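Local coordinates for proline-tRNA synthetase class II aaRS (Ybak RNA binding domain plus tRNA synthetase) (Cryptosporidium parvum, PDB 5XIO), which probably joins L-proline to tRNA(Pro) at the expense of ATP, the construct holding the class II catalytic core, the anticodon-binding domain and the C-terminal zinc-binding domain, at residues N134-I139 and L157-H162; N180-I185 and W260-R265. One frame throughout, in Å; residues are numbered along the deposited sequence.

In the fold
Both interactions belong to the class II catalytic core, with centres about 12 Å apart, and they follow one another along the chain: interaction 1 closes before interaction 2 opens. Interaction 1 pairs strands 131-140 and 155-165, and interaction 2 sets helix 168-189, the next helix in the chain, against strand 252-263, the other neighbour of strand 155-165. Strand 155-165 is therefore flanked by one strand from each contact. Gln159 and Tyr182 join the two directly by a probable side-chain hydrogen bond. The two strands 155-165 and 252-263 jointly contribute to the halofuginone pocket, and residues 260-265 reach on to the bound ATP analogue.

Interaction 1 (N134-I139 and L157-H162); sequences NQWTSI and LWQEGH. With HFG (7-bromo-6-chloro-3-{3-[(2R,3S)-3-hydroxypiperidin-2-yl]-2-oxopropyl}quinazolin-4(3H)-one), chain C.
Ile139 lies over one face of the Trp158 indole, its CG1 3.5 Å from the centroid of the five-membered ring, while Glu160 CB covers the opposite face. At the edge of this ring, Trp158 NE1 makes only a weak bond to Thr137 OG1. Farther along the same side of the sheet, Gln135 and Glu160 run side by side, and Gln135 NE2 donates to Glu160 OE2 at 3.0 Å, from above the carboxylate plane. The other carboxylate oxygen, OE1, accepts from His162 NE2 at 2.7 Å, with the acceptor almost in the plane of the imidazole.

On the other side, Gln159 sets CB over the six-membered ring of Trp136. Its chain bends at chi2 (76°), bringing NE2 to Asn134 OD1 at 2.8 Å with the two amides nearly coplanar, while its OE1 faces the hydroxyl of Tyr182 on helix 168-189.

Paired backbone bonds at Gln135-Glu160 and Thr137-Trp158 fix this antiparallel register. In the next shell Ser111 also bonds Glu160 OE2, Tyr116 holds His162 ND1, and Phe67 N donates to Gln135 OE1. Trp158, Glu160 and His162 line the halofuginone pocket beside the inhibitor's piperidine ring, a site built on the antiparallel sheet characteristic of class II synthetases.

Interaction 2 (N180-I185 and W260-R265); sequences NEYASI and WGLTTR. With ANP (phosphoaminophosphonic acid-adenylate ester), chain E; HFG (7-bromo-6-chloro-3-{3-[(2R,3S)-3-hydroxypiperidin-2-yl]-2-oxopropyl}quinazolin-4(3H)-one), chain C.
Unusually for so close an approach, Tyr182 OH comes within 3.0 Å of Gly261 N yet the angle is too poor for a hydrogen bond. The probable hydrogen-bond partner of this phenol is instead Gln159 OE1 on strand 155-165; toward residues 260-262 the contact is one of packing. With CG anti to the carbonyl carbon (chi1 -84°), the Tyr182 side chain leaves the helix toward the strand and brings its hydroxyl end to the Gly261 backbone.

Its three neighbours there meet different parts of the phenol. Leu262 slides past it in the opposite direction, with CB 3.5 Å from Tyr182 CE1 and its CD1 methyl equally near Tyr182 CD1. Trp260 crosses at about a right angle: its CB is 4.0 Å from Tyr182 CE2, and the phenol oxygen lies at the edge of the indole, in its plane. Between them the backbone of Gly261 passes close to the hydroxyl end. One turn along the helix, Ile185 adds a looser apolar contact with Leu262.

The glycine backbone also borders the inhibitor, with Gly261 N 3.6 Å from HFG C4'. Beyond Leu262 the chain turns to the nucleotide. Thr263 OG1 donates to ANP N3 at 2.9 Å and accepts from Arg265 N at 3.2 Å, a capping bond at the turn into the next helix. Arg265 lays one face of its guanidinium over ANP C2', while Ile151 O and Gln226 O accept from its NE and NH1.

Phe53 of helix 40-58 meets the Tyr182 ring nearly parallel and also touches Ile185. Helix 168-189 thus packs against strand 252-263, which lies between strands 155-165 and 223-234, with helix 40-58 alongside.

Interaction 1 (N134-I139 and L157-H162)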
# COMPACT_ATOMS: atom_id res chain seq x y z
N ASN A 134 4.79 -10.42 6.46
CA ASN A 134 4.61 -8.98 6.74
C ASN A 134 3.37 -8.49 5.96
O ASN A 134 3.09 -8.95 4.86
CB ASN A 134 5.85 -8.18 6.36
CG ASN A 134 5.65 -6.59 6.42
OD1 ASN A 134 5.77 -5.96 7.48
ND2 ASN A 134 5.48 -5.97 5.26
N GLN A 135 2.60 -7.58 6.54
CA GLN A 135 1.66 -6.85 5.77
C GLN A 135 1.66 -5.33 6.07
O GLN A 135 1.90 -4.88 7.19
CB GLN A 135 0.27 -7.44 5.96
CG GLN A 135 -0.24 -7.50 7.38
CD GLN A 135 -1.74 -7.88 7.51
OE1 GLN A 135 -2.40 -8.28 6.58
NE2 GLN A 135 -2.27 -7.73 8.74
N TRP A 136 1.42 -4.56 5.02
CA TRP A 136 1.21 -3.09 5.06
C TRP A 136 -0.32 -2.87 5.09
O TRP A 136 -1.06 -3.35 4.23
CB TRP A 136 1.85 -2.46 3.79
CG TRP A 136 3.37 -2.56 3.73
CD1 TRP A 136 4.14 -3.50 3.02
CD2 TRP A 136 4.31 -1.70 4.38
NE1 TRP A 136 5.47 -3.29 3.27
CE2 TRP A 136 5.61 -2.17 4.07
CE3 TRP A 136 4.18 -0.56 5.20
CZ2 TRP A 136 6.77 -1.54 4.55
CZ3 TRP A 136 5.33 0.03 5.71
CH2 TRP A 136 6.61 -0.46 5.37
N THR A 137 -0.83 -2.23 6.13
CA THR A 137 -2.29 -2.12 6.34
C THR A 137 -2.61 -0.82 7.15
O THR A 137 -1.73 -0.10 7.60
CB THR A 137 -2.87 -3.34 7.15
OG1 THR A 137 -2.43 -3.30 8.52
CG2 THR A 137 -2.35 -4.72 6.68
N SER A 138 -3.89 -0.57 7.34
CA SER A 138 -4.31 0.39 8.26
C SER A 138 -4.89 -0.34 9.43
O SER A 138 -5.27 -1.47 9.33
CB SER A 138 -5.29 1.39 7.66
OG SER A 138 -6.60 0.92 7.58
N ILE A 139 -4.91 0.39 10.52
CA ILE A 139 -5.27 -0.03 11.84
C ILE A 139 -6.19 1.09 12.44
O ILE A 139 -5.97 2.33 12.22
CB ILE A 139 -4.03 -0.12 12.66
CG1 ILE A 139 -3.17 -1.27 12.20
CG2 ILE A 139 -4.35 -0.32 14.11
CD1 ILE A 139 -3.66 -2.66 12.62
N LEU A 157 -1.42 4.23 9.72
CA LEU A 157 -0.84 3.19 8.81
C LEU A 157 0.37 2.52 9.40
O LEU A 157 1.15 3.18 10.09
CB LEU A 157 -0.42 3.79 7.48
CG LEU A 157 -1.48 4.56 6.72
CD1 LEU A 157 -0.91 5.16 5.49
CD2 LEU A 157 -2.64 3.62 6.34
N TRP A 158 0.55 1.22 9.13
CA TRP A 158 1.76 0.53 9.62
C TRP A 158 2.19 -0.68 8.79
O TRP A 158 1.52 -1.06 7.82
CB TRP A 158 1.56 0.10 11.08
CG TRP A 158 0.77 -1.21 11.36
CD1 TRP A 158 0.06 -1.99 10.49
CD2 TRP A 158 0.62 -1.84 12.64
NE1 TRP A 158 -0.57 -3.05 11.15
CE2 TRP A 158 -0.22 -2.99 12.47
CE3 TRP A 158 1.07 -1.51 13.92
CZ2 TRP A 158 -0.58 -3.81 13.51
CZ3 TRP A 158 0.71 -2.33 14.94
CH2 TRP A 158 -0.10 -3.49 14.74
N GLN A 159 3.30 -1.27 9.15
CA GLN A 159 3.53 -2.67 8.80
C GLN A 159 3.52 -3.47 10.10
O GLN A 159 3.84 -2.94 11.12
CB GLN A 159 4.83 -2.88 7.98
CG GLN A 159 6.09 -2.32 8.61
CD GLN A 159 6.65 -3.09 9.74
OE1 GLN A 159 7.28 -2.50 10.63
NE2 GLN A 159 6.54 -4.46 9.70
N GLU A 160 3.08 -4.72 10.04
CA GLU A 160 3.27 -5.66 11.15
C GLU A 160 3.93 -6.91 10.60
O GLU A 160 3.42 -7.50 9.65
CB GLU A 160 1.95 -6.04 11.81
CG GLU A 160 0.76 -6.31 10.90
CD GLU A 160 -0.46 -6.67 11.72
OE1 GLU A 160 -0.33 -7.36 12.81
OE2 GLU A 160 -1.59 -6.29 11.31
N GLY A 161 5.08 -7.28 11.18
CA GLY A 161 5.78 -8.50 10.81
C GLY A 161 5.52 -9.59 11.89
O GLY A 161 5.46 -9.26 13.08
N HIS A 162 5.41 -10.85 11.46
CA HIS A 162 5.02 -11.98 12.33
C HIS A 162 5.85 -13.20 11.85
O HIS A 162 5.64 -13.65 10.73
CB HIS A 162 3.53 -12.32 12.14
CG HIS A 162 2.61 -11.24 12.61
ND1 HIS A 162 2.17 -11.16 13.91
CD2 HIS A 162 2.06 -10.19 11.96
CE1 HIS A 162 1.39 -10.09 14.05
NE2 HIS A 162 1.30 -9.50 12.87
O4' HFG C . -0.19 -4.72 18.82
C21 HFG C . 0.35 -5.18 19.79
C3' HFG C . 1.49 -6.19 19.69
C2' HFG C . 2.15 -6.18 18.31
N1' HFG C . 1.28 -6.74 17.28
C6' HFG C . 2.01 -6.89 16.02
C5' HFG C . 2.61 -5.57 15.56
C4' HFG C . 3.46 -4.95 16.65
C39 HFG C . 2.64 -4.81 17.91
O7' HFG C . 3.46 -4.27 18.93
C1' HFG C . -0.08 -4.82 21.21
N3 HFG C . -1.42 -4.22 21.21
C4 HFG C . -2.51 -5.07 21.23
O11 HFG C . -2.39 -6.26 21.21
C10 HFG C . -3.81 -4.39 21.20
C5 HFG C . -4.99 -5.11 21.19
C2 HFG C . -1.57 -2.90 21.22
N1 HFG C . -2.68 -2.26 21.20
C9 HFG C . -3.85 -3.01 21.19
C8 HFG C . -5.07 -2.35 21.17
C7 HFG C . -6.26 -3.05 21.17
BR1 HFG C . -7.89 -2.08 21.11
C6 HFG C . -6.22 -4.45 21.18
CL1 HFG C . -7.65 -5.38 21.18

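Interaction 2 (N180-I185 and W260-R265)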
# COMPACT_ATOMS: atom_id res chain seq x y z
N ASN A 180 17.56 -3.42 14.66
CA ASN A 180 18.57 -2.65 13.96
C ASN A 180 18.04 -1.97 12.69
O ASN A 180 18.38 -0.81 12.44
CB ASN A 180 19.85 -3.43 13.65
CG ASN A 180 20.64 -3.73 14.89
OD1 ASN A 180 20.70 -2.92 15.80
ND2 ASN A 180 21.23 -4.93 14.95
N GLU A 181 17.18 -2.64 11.93
CA GLU A 181 16.63 -2.01 10.73
C GLU A 181 15.79 -0.79 11.07
O GLU A 181 15.78 0.19 10.34
CB GLU A 181 15.82 -2.96 9.92
CG GLU A 181 16.55 -4.21 9.42
CD GLU A 181 17.62 -3.95 8.31
OE1 GLU A 181 18.03 -2.77 8.08
OE2 GLU A 181 18.07 -4.97 7.68
N TYR A 182 15.08 -0.86 12.19
CA TYR A 182 14.19 0.19 12.59
C TYR A 182 15.06 1.39 12.97
O TYR A 182 14.75 2.56 12.64
CB TYR A 182 13.30 -0.33 13.77
CG TYR A 182 12.03 -1.14 13.44
CD1 TYR A 182 11.35 -1.00 12.21
CD2 TYR A 182 11.44 -1.96 14.40
CE1 TYR A 182 10.19 -1.74 11.94
CE2 TYR A 182 10.25 -2.71 14.14
CZ TYR A 182 9.63 -2.60 12.91
OH TYR A 182 8.42 -3.27 12.65
N ALA A 183 16.18 1.10 13.63
CA ALA A 183 17.07 2.20 14.14
C ALA A 183 17.68 2.96 12.96
O ALA A 183 17.82 4.20 12.94
CB ALA A 183 18.15 1.66 15.03
N SER A 184 17.99 2.19 11.94
CA SER A 184 18.50 2.69 10.69
C SER A 184 17.46 3.49 9.91
O SER A 184 17.80 4.49 9.26
CB SER A 184 18.95 1.51 9.83
OG SER A 184 19.38 1.93 8.57
N ILE A 185 16.20 3.06 9.94
CA ILE A 185 15.19 3.87 9.33
C ILE A 185 15.14 5.22 9.97
O ILE A 185 15.15 6.20 9.27
CB ILE A 185 13.79 3.18 9.27
CG1 ILE A 185 13.79 2.43 7.94
CG2 ILE A 185 12.64 4.21 9.17
CD1 ILE A 185 12.67 1.50 7.79
N TRP A 260 6.64 -7.58 15.30
CA TRP A 260 7.25 -6.24 15.24
C TRP A 260 6.36 -5.31 14.36
O TRP A 260 5.73 -5.76 13.37
CB TRP A 260 8.66 -6.34 14.63
CG TRP A 260 8.96 -7.58 13.81
CD1 TRP A 260 9.23 -8.82 14.29
CD2 TRP A 260 9.00 -7.70 12.38
NE1 TRP A 260 9.45 -9.69 13.27
CE2 TRP A 260 9.30 -9.04 12.09
CE3 TRP A 260 8.83 -6.79 11.33
CZ2 TRP A 260 9.47 -9.50 10.79
CZ3 TRP A 260 8.96 -7.28 10.01
CH2 TRP A 260 9.27 -8.59 9.76
N GLY A 261 6.35 -4.02 14.71
CA GLY A 261 5.57 -2.96 13.96
C GLY A 261 6.18 -1.56 13.99
O GLY A 261 6.85 -1.17 14.95
N LEU A 262 5.96 -0.81 12.93
CA LEU A 262 6.39 0.65 12.85
C LEU A 262 5.26 1.43 12.08
O LEU A 262 4.67 0.82 11.20
CB LEU A 262 7.77 0.74 12.15
CG LEU A 262 8.33 2.17 11.94
CD1 LEU A 262 9.83 2.14 11.73
CD2 LEU A 262 7.68 2.85 10.77
N THR A 263 4.95 2.63 12.53
CA THR A 263 3.84 3.42 12.06
C THR A 263 4.17 4.79 11.58
O THR A 263 5.27 5.19 11.60
CB THR A 263 2.74 3.55 13.16
OG1 THR A 263 3.13 4.48 14.15
CG2 THR A 263 2.46 2.28 13.83
N THR A 264 3.16 5.46 11.03
CA THR A 264 3.30 6.90 10.60
C THR A 264 3.68 7.86 11.70
O THR A 264 3.90 9.08 11.47
CB THR A 264 1.94 7.40 9.98
OG1 THR A 264 0.81 6.66 10.53
CG2 THR A 264 1.91 7.15 8.53
N ARG A 265 3.64 7.37 12.95
CA ARG A 265 4.28 8.10 14.05
C ARG A 265 5.70 8.61 13.66
O ARG A 265 6.12 9.69 14.02
CB ARG A 265 4.41 7.20 15.25
CG ARG A 265 5.06 7.90 16.44
CD ARG A 265 5.09 7.04 17.68
NE ARG A 265 3.78 6.99 18.30
CZ ARG A 265 3.55 6.74 19.58
NH1 ARG A 265 4.53 6.50 20.42
NH2 ARG A 265 2.32 6.72 20.03
PG ANP E . 1.83 2.88 22.79
O1G ANP E . 2.86 3.83 22.43
O2G ANP E . 1.33 3.12 24.24
O3G ANP E . 0.59 3.06 21.89
PB ANP E . 1.42 0.25 22.28
O1B ANP E . -0.05 0.66 22.41
O2B ANP E . 1.68 -1.02 22.89
N3B ANP E . 2.48 1.39 22.64
PA ANP E . 2.03 -1.24 19.83
O1A ANP E . 0.84 -2.00 19.60
O2A ANP E . 3.18 -1.91 20.41
O3A ANP E . 1.67 0.03 20.72
O5' ANP E . 2.44 -0.58 18.47
C5' ANP E . 3.80 -0.39 18.08
C4' ANP E . 4.08 1.03 17.58
O4' ANP E . 2.90 1.65 17.05
C3' ANP E . 4.38 1.83 18.82
O3' ANP E . 5.75 1.64 19.21
C2' ANP E . 4.09 3.26 18.41
O2' ANP E . 5.24 3.88 17.81
C1' ANP E . 3.01 3.08 17.34
N9 ANP E . 1.69 3.54 17.78
C8 ANP E . 0.92 3.02 18.78
N7 ANP E . -0.27 3.59 18.93
C5 ANP E . -0.27 4.53 17.90
C6 ANP E . -1.23 5.46 17.48
N6 ANP E . -2.40 5.61 18.09
N1 ANP E . -0.95 6.26 16.44
C2 ANP E . 0.21 6.13 15.83
N3 ANP E . 1.19 5.28 16.15
C4 ANP E . 0.91 4.49 17.18
O4' HFG C . -0.19 -4.72 18.82
C21 HFG C . 0.35 -5.18 19.79
C3' HFG C . 1.49 -6.19 19.69
C2' HFG C . 2.15 -6.18 18.31
N1' HFG C . 1.28 -6.74 17.28
C6' HFG C . 2.01 -6.89 16.02
C5' HFG C . 2.61 -5.57 15.56
C4' HFG C . 3.46 -4.95 16.65
C39 HFG C . 2.64 -4.81 17.91
O7' HFG C . 3.46 -4.27 18.93
C1' HFG C . -0.08 -4.82 21.21
N3 HFG C . -1.42 -4.22 21.21
C4 HFG C . -2.51 -5.07 21.23
O11 HFG C . -2.39 -6.26 21.21
C10 HFG C . -3.81 -4.39 21.20
C5 HFG C . -4.99 -5.11 21.19
C2 HFG C . -1.57 -2.90 21.22
N1 HFG C . -2.68 -2.26 21.20
C9 HFG C . -3.85 -3.01 21.19
C8 HFG C . -5.07 -2.35 21.17
C7 HFG C . -6.26 -3.05 21.17
BR1 HFG C . -7.89 -2.08 21.11
C6 HFG C . -6.22 -4.45 21.18
CL1 HFG C . -7.65 -5.38 21.18